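Local coordinates for putative uncharacterized protein F9E10.5 (Arabidopsis thaliana, PDB 3AG7), which is required for chloroplast photorelocation movement in response to weak blue light and darkness, acting through an auxilin-like J domain whose co-chaperone activity is needed for that movement, at residues A[11-14]-A[15-18]; A[82-85]-A[86-90]; A[35-38]-A[39-43]; A[59-62]-A[63-67]. One frame throughout, in Å; residues are numbered along the deposited sequence.

The four contacts sample three helices and the connecting loop of a single J-domain chain. Contacts 1 and 2 lie on helices 5-19 and 80-100, centres about 11 Å apart, and are joined by a probable hydrogen bond, D12 OD1 to Y84 OH at 2.6 Å, and by I11 packing on M85. Contact 3, in the loop before helix 54-68, touches all the others: I36 meets W18, W38 meets Q82, and W43 lies against A64 of contact 4. Contact 4 reaches contact 2 through L65 and F90, but stays about 9 Å from contact 1 at the nearest atoms. The His-Pro-Asp motif characteristic of J domains follows helix 54-68 directly.

Contact 1 of 4, residues A[11-14]-A[15-18]; sequences IDAK and IRKW
I15 answers I11 one turn earlier in helix 5-19: its N donates to I11 O at 3.0 Å, and the two side chains run side by side in the same direction, I15 CD1 lying 3.7 Å from I11 CG2. I15 CG1 also lies close to the I11 carbonyl oxygen. This apolar pair faces helix 80-100, where M85 covers both residues.

R16 adds its backbone bond to D12 O and then folds back along the helix. A bend at chi3 (-44°) lays one face of the guanidinium over A13 CA, with NH2 also 3.3 Å from A13 CB. D12 O lies on that same face, toward the rim. In the guanidinium plane, at its edge, a water accepts a weak bond from NH1 at 3.4 Å and donates to D12 OD2 at 2.7 Å, while D12 OD1 bonds Y84 of helix 80-100.

Bends at chi3 and chi4 fold the K17 chain back over K14: NZ lies near K14 CG and makes a weak bond to K14 O at 3.5 Å.

W18 N takes the same K14 oxygen more firmly, at 2.9 Å, before its indole leads away to bond T32 O.

K14 O therefore serves two donors of unequal strength. The polar ends of the other pair are linked through a water, weakly on the R16 side; with D12 OD2 and R16 NH1 4.9 Å apart, any electrostatic attraction is probably mild.

Contact 2 of 4, residues A[82-85]-A[86-90]; sequences QKYM and AEKVF
Four successive backbone bonds, from A86 N to Q82 O through V89 N to M85 O, keep this part of helix 80-100 regular, with N...O separations of 2.9 to 3.2 Å. The main side-chain meeting is Y84 with K88, whose chains slant across each other. K88 turns at chi2 (-57°), then runs out extended. That bend carries its CE to 3.5 Å from Y84 OH and 3.6 Å from Y84 CZ, an oblique approach to the hydroxyl end of the ring. The aliphatic part of the lysine is thus what touches the tyrosine, and the ammonium group continues past it. Beyond, a water accepts from K88 NZ at 3.0 Å and donates to Y84 OH at 2.9 Å, closing the pair through solvent. The same hydroxyl is hydrogen-bonded to D12 on helix 5-19, while E87 OE1 offers K88 NZ a long salt bridge at 3.9 Å.

On the helix faces turned to the protein, V89 CG2 rests 3.4 Å from M85 O, and A86 CB sits near Q82 O. A86 packs on L68 and L73, Y84 on I8 and M85 on W38, which places this turn against helices 5-19, 54-68 and 70-75 and the loop that carries W38.

With both D12 and the water as partners, the Y84 hydroxyl has its rotation restrained. The K88 charge has a water and, at long range, the E87 carboxylate as partners, each probably contributing a little.

Contact 3 of 4, residues A[35-38]-A[39-43]; sequences YILW and SGSGW
A type II beta turn from W38 to S41 brings these two residues together in the loop ahead of helix 54-68. Its backbone closure is slack: S41 N reaches W38 O at 3.4 Å, a weak bond, and S41 OG adds a second weak bond to the same oxygen. The indole completes the link. W38 CG stands between its own backbone N and carbonyl carbon (chi1 55°), which swings the ring over the turn, so that S41 CB lies 4.0 Å from the centroid of the five-membered ring and 23° off its normal. This is a CH-pi contact over one face, with W38 NE1 at 3.7 Å from S41 CB. At the ring's edge, near its plane, S39 O approaches W38 CD1 to 3.3 Å.

The third position of the turn is G40, whose positive phi (68°) is the backbone shape expected there in a type II turn. After the turn, S41 OG accepts W43 N at 3.4 Å, weak but nearly straight, which meets the definition of an ST turn and leads the chain toward W43.

Alongside, L37 uses two different carbons: CB lies 3.7 Å from S41 OG, and CD1 lies 3.8 Å from W43 CB. The surrounding J-domain helices take up the larger groups. L37 packs on L68, the W43 side chain touches A64 and I67 of helix 54-68, and W38 leans on Q82 and M85 of helix 80-100.

Contact 4 of 4, residues A[59-62]-A[63-67]; sequences KSYQ and RALLI
K59 and R63, one turn apart on helix 54-68, meet through aliphatic carbon and a flat guanidinium. K59 CG stands 3.5 Å above the guanidinium plane of R63, toward its rim, and K59 CD lies 3.7 Å from R63 NH2. R63 reaches this position with its chain extended from CG to NE, running back toward the preceding turn. K59 instead kinks at chi3 (-111°) and again at chi4, and its NZ ends 3.7 Å from R63 NH2, an approach of like charges. At the guanidinium edge, in plane, a water donates to S60 OG at 3.2 Å; its contact with R63 NH1 is modelled too short to be relied on.

On the side turned to helix 80-100 the contact is apolar. L65 holds chi1 at -119°, far from a staggered value, and this puts CD1 at 3.4 Å from both CZ and OH of Y61, with CD2 at 3.8 Å from Y61 CE2. Both methyls come to one side of the far part of the ring, at an oblique angle. Y61 is otherwise stacked with W97, and L65 goes on to F90, so both face helix 80-100. Toward solvent, Q62 and L66 run side by side, Q62 NE2 resting 3.9 Å from L66 CD1.

The two chemistries are thus separated around the helix. The unfavourable pairing of K59 with R63 is probably tolerated because both side chains are exposed, and probably leaves a positive patch; in other J domains a basic patch on this helix engages Hsp70, a role consistent with this arrangement.

Contact 1 of 4, residues A[11-14]-A[15-18]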
loop_
_atom_site.group_PDB
_atom_site.type_symbol
_atom_site.label_atom_id
_atom_site.label_comp_id
_atom_site.label_asym_id
_atom_site.label_seq_id
_atom_site.Cartn_x
_atom_site.Cartn_y
_atom_site.Cartn_z
ATOM N N ILE A 11 13.943 -0.651 4.570
ATOM C CA ILE A 11 12.608 -0.715 3.992
ATOM C C ILE A 11 11.679 -1.458 4.925
ATOM O O ILE A 11 10.581 -1.002 5.190
ATOM C CB ILE A 11 12.646 -1.387 2.590
ATOM C CG1 ILE A 11 13.380 -0.457 1.592
ATOM C CG2 ILE A 11 11.199 -1.775 2.119
ATOM C CD1 ILE A 11 13.699 -1.165 0.196
ATOM N N ASP A 12 12.104 -2.616 5.415
ATOM C CA ASP A 12 11.302 -3.321 6.408
ATOM C C ASP A 12 10.906 -2.420 7.557
ATOM O O ASP A 12 9.742 -2.424 8.008
ATOM C CB ASP A 12 12.091 -4.503 6.984
ATOM C CG ASP A 12 12.207 -5.656 6.015
ATOM O OD1 ASP A 12 11.397 -5.726 5.065
ATOM O OD2 ASP A 12 13.085 -6.523 6.254
ATOM N N ALA A 13 11.880 -1.698 8.093
ATOM C CA ALA A 13 11.643 -0.864 9.275
ATOM C C ALA A 13 10.678 0.286 8.978
ATOM O O ALA A 13 9.806 0.603 9.781
ATOM C CB ALA A 13 12.952 -0.334 9.832
ATOM N N LYS A 14 10.808 0.888 7.808
ATOM C CA LYS A 14 9.886 1.960 7.453
ATOM C C LYS A 14 8.481 1.429 7.292
ATOM O O LYS A 14 7.521 2.071 7.715
ATOM C CB LYS A 14 10.299 2.755 6.220
ATOM C CG LYS A 14 9.403 4.018 6.057
ATOM C CD LYS A 14 9.839 4.856 4.886
ATOM C CE LYS A 14 9.135 6.218 4.846
ATOM N NZ LYS A 14 9.593 6.968 3.634
ATOM N N ILE A 15 8.356 0.248 6.700
ATOM C CA ILE A 15 7.033 -0.308 6.539
ATOM C C ILE A 15 6.404 -0.655 7.888
ATOM O O ILE A 15 5.212 -0.395 8.097
ATOM C CB ILE A 15 7.031 -1.515 5.607
ATOM C CG1 ILE A 15 7.392 -1.035 4.194
ATOM C CG2 ILE A 15 5.616 -2.144 5.614
ATOM C CD1 ILE A 15 7.733 -2.160 3.277
ATOM N N ARG A 16 7.218 -1.158 8.822
ATOM C CA ARG A 16 6.729 -1.462 10.194
ATOM C C ARG A 16 6.237 -0.219 10.920
ATOM O O ARG A 16 5.171 -0.251 11.548
ATOM C CB ARG A 16 7.805 -2.157 11.043
ATOM C CG ARG A 16 7.930 -3.656 10.791
ATOM C CD ARG A 16 8.963 -4.289 11.751
ATOM N NE ARG A 16 10.205 -3.519 11.912
ATOM C CZ ARG A 16 11.380 -3.874 11.381
ATOM N NH1 ARG A 16 11.465 -4.960 10.654
ATOM N NH2 ARG A 16 12.460 -3.141 11.570
ATOM N N LYS A 17 6.984 0.875 10.810
ATOM C CA LYS A 17 6.660 2.119 11.496
ATOM C C LYS A 17 5.399 2.680 10.846
ATOM O O LYS A 17 4.464 3.061 11.536
ATOM C CB LYS A 17 7.831 3.107 11.439
ATOM C CG LYS A 17 7.498 4.542 11.813
ATOM C CD LYS A 17 8.524 5.562 11.255
ATOM C CE LYS A 17 8.703 5.526 9.710
ATOM N NZ LYS A 17 7.465 5.353 8.835
ATOM N N TRP A 18 5.337 2.598 9.520
ATOM C CA TRP A 18 4.170 3.128 8.805
ATOM C C TRP A 18 2.876 2.352 9.105
ATOM O O TRP A 18 1.805 2.945 9.285
ATOM C CB TRP A 18 4.463 3.235 7.318
ATOM C CG TRP A 18 3.235 3.643 6.498
ATOM C CD1 TRP A 18 2.767 4.910 6.295
ATOM C CD2 TRP A 18 2.387 2.779 5.766
ATOM N NE1 TRP A 18 1.637 4.877 5.528
ATOM C CE2 TRP A 18 1.379 3.575 5.185
ATOM C CE3 TRP A 18 2.366 1.399 5.555
ATOM C CZ2 TRP A 18 0.374 3.032 4.383
ATOM C CZ3 TRP A 18 1.361 0.864 4.809
ATOM C CH2 TRP A 18 0.381 1.675 4.223
HETATM O O HOH W 1 13.641 -6.923 8.904
#

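Contact 2 of 4, residues A[82-85]-A[86-90]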
loop_
_atom_site.group_PDB
_atom_site.type_symbol
_atom_site.label_atom_id
_atom_site.label_comp_id
_atom_site.label_asym_id
_atom_site.label_seq_id
_atom_site.Cartn_x
_atom_site.Cartn_y
_atom_site.Cartn_z
ATOM N N GLN A 82 11.888 -1.394 -5.222
ATOM C CA GLN A 82 10.510 -0.910 -5.307
ATOM C C GLN A 82 9.539 -2.098 -5.231
ATOM O O GLN A 82 8.531 -2.049 -4.517
ATOM C CB GLN A 82 10.267 -0.063 -6.576
ATOM C CG GLN A 82 10.864 1.363 -6.433
ATOM C CD GLN A 82 10.699 2.168 -7.697
ATOM O OE1 GLN A 82 10.635 1.597 -8.772
ATOM N NE2 GLN A 82 10.640 3.503 -7.584
ATOM N N LYS A 83 9.857 -3.159 -5.952
ATOM C CA LYS A 83 9.022 -4.343 -5.967
ATOM C C LYS A 83 8.953 -4.985 -4.593
ATOM O O LYS A 83 7.893 -5.430 -4.153
ATOM C CB LYS A 83 9.513 -5.341 -7.015
ATOM C CG LYS A 83 9.112 -4.838 -8.412
ATOM C CD LYS A 83 9.514 -5.775 -9.514
ATOM C CE LYS A 83 10.973 -5.644 -9.859
ATOM N NZ LYS A 83 11.187 -6.387 -11.128
ATOM N N TYR A 84 10.090 -5.105 -3.947
ATOM C CA TYR A 84 10.114 -5.570 -2.562
ATOM C C TYR A 84 9.224 -4.739 -1.621
ATOM O O TYR A 84 8.370 -5.297 -0.909
ATOM C CB TYR A 84 11.561 -5.616 -2.043
ATOM C CG TYR A 84 11.666 -6.140 -0.635
ATOM C CD1 TYR A 84 11.815 -7.516 -0.388
ATOM C CD2 TYR A 84 11.467 -5.306 0.450
ATOM C CE1 TYR A 84 11.911 -7.993 0.927
ATOM C CE2 TYR A 84 11.580 -5.764 1.742
ATOM C CZ TYR A 84 11.768 -7.109 1.985
ATOM O OH TYR A 84 11.804 -7.568 3.292
ATOM N N MET A 85 9.355 -3.410 -1.650
ATOM C CA MET A 85 8.565 -2.548 -0.790
ATOM C C MET A 85 7.091 -2.748 -1.097
ATOM O O MET A 85 6.262 -2.877 -0.180
ATOM C CB MET A 85 8.963 -1.082 -1.048
ATOM C CG MET A 85 8.936 -0.222 0.157
ATOM S SD MET A 85 9.410 1.441 -0.317
ATOM C CE MET A 85 7.759 2.094 -0.524
ATOM N N ALA A 86 6.763 -2.777 -2.390
ATOM C CA ALA A 86 5.371 -2.923 -2.822
ATOM C C ALA A 86 4.787 -4.252 -2.342
ATOM O O ALA A 86 3.640 -4.322 -1.980
ATOM C CB ALA A 86 5.271 -2.840 -4.328
ATOM N N GLU A 87 5.574 -5.318 -2.413
ATOM C CA GLU A 87 5.076 -6.627 -2.010
ATOM C C GLU A 87 4.664 -6.582 -0.531
ATOM O O GLU A 87 3.595 -7.108 -0.142
ATOM C CB GLU A 87 6.161 -7.684 -2.235
ATOM C CG GLU A 87 5.832 -9.076 -1.715
ATOM C CD GLU A 87 7.014 -10.049 -1.869
ATOM O OE1 GLU A 87 7.567 -10.467 -0.835
ATOM O OE2 GLU A 87 7.450 -10.332 -3.007
ATOM N N LYS A 88 5.462 -5.897 0.287
ATOM C CA LYS A 88 5.095 -5.800 1.708
ATOM C C LYS A 88 3.848 -4.969 1.901
ATOM O O LYS A 88 2.997 -5.326 2.684
ATOM C CB LYS A 88 6.220 -5.238 2.533
ATOM C CG LYS A 88 7.466 -6.086 2.493
ATOM C CD LYS A 88 7.197 -7.494 2.942
ATOM C CE LYS A 88 8.441 -8.348 2.682
ATOM N NZ LYS A 88 8.179 -9.774 2.998
ATOM N N VAL A 89 3.749 -3.834 1.197
ATOM C CA VAL A 89 2.582 -2.978 1.356
ATOM C C VAL A 89 1.319 -3.658 0.807
ATOM O O VAL A 89 0.220 -3.615 1.410
ATOM C CB VAL A 89 2.816 -1.610 0.691
ATOM C CG1 VAL A 89 1.550 -0.784 0.735
ATOM C CG2 VAL A 89 3.982 -0.880 1.413
ATOM N N PHE A 90 1.497 -4.351 -0.305
ATOM C CA PHE A 90 0.396 -5.032 -0.971
ATOM C C PHE A 90 -0.145 -6.140 -0.085
ATOM O O PHE A 90 -1.341 -6.336 -0.032
ATOM C CB PHE A 90 0.896 -5.617 -2.303
ATOM C CG PHE A 90 -0.193 -6.151 -3.164
ATOM C CD1 PHE A 90 -1.161 -5.299 -3.690
ATOM C CD2 PHE A 90 -0.286 -7.494 -3.424
ATOM C CE1 PHE A 90 -2.154 -5.786 -4.492
ATOM C CE2 PHE A 90 -1.333 -7.991 -4.228
ATOM C CZ PHE A 90 -2.249 -7.149 -4.730
HETATM O O HOH W 2 10.998 -10.291 3.882
#

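Contact 3 of 4, residues A[35-38]-A[39-43]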
loop_
_atom_site.group_PDB
_atom_site.type_symbol
_atom_site.label_atom_id
_atom_site.label_comp_id
_atom_site.label_asym_id
_atom_site.label_seq_id
_atom_site.Cartn_x
_atom_site.Cartn_y
_atom_site.Cartn_z
ATOM N N TYR A 35 2.545 8.432 2.537
ATOM C CA TYR A 35 3.612 8.473 3.538
ATOM C C TYR A 35 4.515 7.245 3.447
ATOM O O TYR A 35 5.496 7.153 4.163
ATOM C CB TYR A 35 3.038 8.618 4.941
ATOM C CG TYR A 35 2.360 9.956 5.142
ATOM C CD1 TYR A 35 3.113 11.122 5.233
ATOM C CD2 TYR A 35 0.980 10.049 5.185
ATOM C CE1 TYR A 35 2.506 12.348 5.384
ATOM C CE2 TYR A 35 0.362 11.270 5.328
ATOM C CZ TYR A 35 1.124 12.413 5.428
ATOM O OH TYR A 35 0.504 13.637 5.590
ATOM N N ILE A 36 4.198 6.302 2.567
ATOM C CA ILE A 36 5.053 5.112 2.405
ATOM C C ILE A 36 5.494 4.939 0.946
ATOM O O ILE A 36 6.611 4.486 0.667
ATOM C CB ILE A 36 4.386 3.818 2.997
ATOM C CG1 ILE A 36 5.364 2.624 3.074
ATOM C CG2 ILE A 36 3.148 3.421 2.261
ATOM C CD1 ILE A 36 6.522 2.843 4.044
ATOM N N LEU A 37 4.672 5.362 -0.004
ATOM C CA LEU A 37 5.080 5.173 -1.391
ATOM C C LEU A 37 6.140 6.177 -1.861
ATOM O O LEU A 37 6.203 7.312 -1.382
ATOM C CB LEU A 37 3.861 5.236 -2.303
ATOM C CG LEU A 37 2.825 4.135 -2.005
ATOM C CD1 LEU A 37 1.713 4.256 -2.957
ATOM C CD2 LEU A 37 3.481 2.747 -2.107
ATOM N N TRP A 38 6.947 5.762 -2.834
ATOM C CA TRP A 38 7.955 6.644 -3.428
ATOM C C TRP A 38 7.358 7.725 -4.329
ATOM O O TRP A 38 6.199 7.627 -4.744
ATOM C CB TRP A 38 8.943 5.809 -4.237
ATOM C CG TRP A 38 8.292 4.964 -5.257
ATOM C CD1 TRP A 38 8.000 5.300 -6.564
ATOM C CD2 TRP A 38 7.784 3.650 -5.061
ATOM N NE1 TRP A 38 7.357 4.250 -7.180
ATOM C CE2 TRP A 38 7.251 3.215 -6.289
ATOM C CE3 TRP A 38 7.794 2.765 -3.978
ATOM C CZ2 TRP A 38 6.657 1.951 -6.445
ATOM C CZ3 TRP A 38 7.222 1.512 -4.135
ATOM C CH2 TRP A 38 6.689 1.104 -5.365
ATOM N N SER A 39 8.181 8.712 -4.700
ATOM C CA SER A 39 7.764 9.766 -5.642
ATOM C C SER A 39 7.266 9.255 -6.995
ATOM O O SER A 39 7.922 8.440 -7.636
ATOM C CB SER A 39 8.927 10.745 -5.889
ATOM O OG SER A 39 8.485 12.061 -5.635
ATOM N N GLY A 40 6.140 9.783 -7.466
ATOM C CA GLY A 40 5.684 9.479 -8.829
ATOM C C GLY A 40 5.265 8.030 -8.976
ATOM O O GLY A 40 5.234 7.503 -10.072
ATOM N N SER A 41 4.862 7.415 -7.872
ATOM C CA SER A 41 4.215 6.111 -7.931
ATOM C C SER A 41 2.916 6.281 -8.698
ATOM O O SER A 41 2.428 5.345 -9.342
ATOM C CB SER A 41 3.947 5.563 -6.515
ATOM O OG SER A 41 3.140 6.444 -5.746
ATOM N N GLY A 42 2.355 7.483 -8.628
ATOM C CA GLY A 42 1.067 7.746 -9.207
ATOM C C GLY A 42 -0.073 7.850 -8.191
ATOM O O GLY A 42 -1.218 8.152 -8.557
ATOM N N TRP A 43 0.217 7.593 -6.918
ATOM C CA TRP A 43 -0.837 7.652 -5.886
ATOM C C TRP A 43 -1.284 9.096 -5.622
ATOM O O TRP A 43 -0.479 9.950 -5.279
ATOM C CB TRP A 43 -0.371 6.994 -4.569
ATOM C CG TRP A 43 -1.450 7.002 -3.513
ATOM C CD1 TRP A 43 -1.522 7.817 -2.393
ATOM C CD2 TRP A 43 -2.668 6.244 -3.527
ATOM N NE1 TRP A 43 -2.687 7.570 -1.706
ATOM C CE2 TRP A 43 -3.422 6.641 -2.400
ATOM C CE3 TRP A 43 -3.215 5.293 -4.403
ATOM C CZ2 TRP A 43 -4.659 6.059 -2.087
ATOM C CZ3 TRP A 43 -4.473 4.754 -4.106
ATOM C CH2 TRP A 43 -5.153 5.113 -2.939
#

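Contact 4 of 4, residues A[59-62]-A[63-67]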
loop_
_atom_site.group_PDB
_atom_site.type_symbol
_atom_site.label_atom_id
_atom_site.label_comp_id
_atom_site.label_asym_id
_atom_site.label_seq_id
_atom_site.Cartn_x
_atom_site.Cartn_y
_atom_site.Cartn_z
ATOM N N LYS A 59 -13.202 1.975 -4.813
ATOM C CA LYS A 59 -12.502 2.719 -5.825
ATOM C C LYS A 59 -11.043 3.025 -5.458
ATOM O O LYS A 59 -10.106 2.868 -6.288
ATOM C CB LYS A 59 -13.253 3.996 -6.142
ATOM C CG LYS A 59 -12.585 4.721 -7.279
ATOM C CD LYS A 59 -13.540 5.704 -7.870
ATOM C CE LYS A 59 -13.951 5.244 -9.251
ATOM N NZ LYS A 59 -14.175 6.476 -10.022
ATOM N N SER A 60 -10.848 3.418 -4.203
ATOM C CA SER A 60 -9.517 3.759 -3.724
ATOM C C SER A 60 -8.654 2.491 -3.654
ATOM O O SER A 60 -7.463 2.494 -3.976
ATOM C CB SER A 60 -9.627 4.448 -2.364
ATOM O OG SER A 60 -10.006 5.808 -2.510
ATOM N N TYR A 61 -9.278 1.383 -3.293
ATOM C CA TYR A 61 -8.565 0.110 -3.306
ATOM C C TYR A 61 -8.118 -0.268 -4.709
ATOM O O TYR A 61 -6.959 -0.616 -4.940
ATOM C CB TYR A 61 -9.458 -0.986 -2.757
ATOM C CG TYR A 61 -8.773 -2.324 -2.751
ATOM C CD1 TYR A 61 -7.708 -2.570 -1.910
ATOM C CD2 TYR A 61 -9.209 -3.345 -3.579
ATOM C CE1 TYR A 61 -7.069 -3.803 -1.907
ATOM C CE2 TYR A 61 -8.582 -4.614 -3.556
ATOM C CZ TYR A 61 -7.499 -4.798 -2.743
ATOM O OH TYR A 61 -6.862 -6.023 -2.682
ATOM N N GLN A 62 -9.010 -0.111 -5.676
ATOM C CA GLN A 62 -8.650 -0.370 -7.083
ATOM C C GLN A 62 -7.430 0.471 -7.497
ATOM O O GLN A 62 -6.466 -0.021 -8.107
ATOM C CB GLN A 62 -9.856 -0.045 -7.979
ATOM C CG GLN A 62 -9.552 -0.211 -9.451
ATOM C CD GLN A 62 -10.577 0.466 -10.297
ATOM O OE1 GLN A 62 -11.773 0.382 -10.028
ATOM N NE2 GLN A 62 -10.116 1.059 -11.377
ATOM N N ARG A 63 -7.463 1.759 -7.189
ATOM C CA ARG A 63 -6.343 2.622 -7.514
ATOM C C ARG A 63 -5.038 2.144 -6.911
ATOM O O ARG A 63 -4.009 2.204 -7.583
ATOM C CB ARG A 63 -6.651 4.069 -7.156
ATOM C CG ARG A 63 -7.787 4.613 -8.001
ATOM C CD ARG A 63 -7.651 6.128 -8.135
ATOM N NE ARG A 63 -8.744 6.723 -8.909
ATOM C CZ ARG A 63 -9.817 7.279 -8.354
ATOM N NH1 ARG A 63 -9.928 7.304 -7.039
ATOM N NH2 ARG A 63 -10.788 7.792 -9.107
ATOM N N ALA A 64 -5.075 1.700 -5.653
ATOM C CA ALA A 64 -3.881 1.159 -4.987
ATOM C C ALA A 64 -3.409 -0.137 -5.661
ATOM O O ALA A 64 -2.215 -0.341 -5.838
ATOM C CB ALA A 64 -4.129 0.917 -3.464
ATOM N N LEU A 65 -4.331 -1.017 -6.017
ATOM C CA LEU A 65 -3.964 -2.253 -6.746
ATOM C C LEU A 65 -3.206 -1.940 -8.015
ATOM O O LEU A 65 -2.256 -2.639 -8.384
ATOM C CB LEU A 65 -5.223 -2.993 -7.188
ATOM C CG LEU A 65 -5.528 -4.401 -6.710
ATOM C CD1 LEU A 65 -5.193 -4.551 -5.232
ATOM C CD2 LEU A 65 -7.005 -4.680 -6.991
ATOM N N LEU A 66 -3.705 -0.941 -8.738
ATOM C CA LEU A 66 -3.174 -0.652 -10.059
ATOM C C LEU A 66 -1.777 -0.098 -9.973
ATOM O O LEU A 66 -1.044 -0.105 -10.988
ATOM C CB LEU A 66 -4.097 0.297 -10.828
ATOM C CG LEU A 66 -5.435 -0.334 -11.208
ATOM C CD1 LEU A 66 -6.259 0.693 -11.962
ATOM C CD2 LEU A 66 -5.281 -1.624 -12.038
ATOM N N ILE A 67 -1.415 0.414 -8.795
ATOM C CA ILE A 67 -0.048 0.849 -8.501
ATOM C C ILE A 67 0.817 -0.274 -7.928
ATOM O O ILE A 67 1.996 -0.424 -8.304
ATOM C CB ILE A 67 -0.027 2.062 -7.540
ATOM C CG1 ILE A 67 -0.726 3.227 -8.224
ATOM C CG2 ILE A 67 1.423 2.404 -7.076
ATOM C CD1 ILE A 67 -0.932 4.483 -7.356
HETATM O O HOH W 3 -8.415 7.001 -5.045
#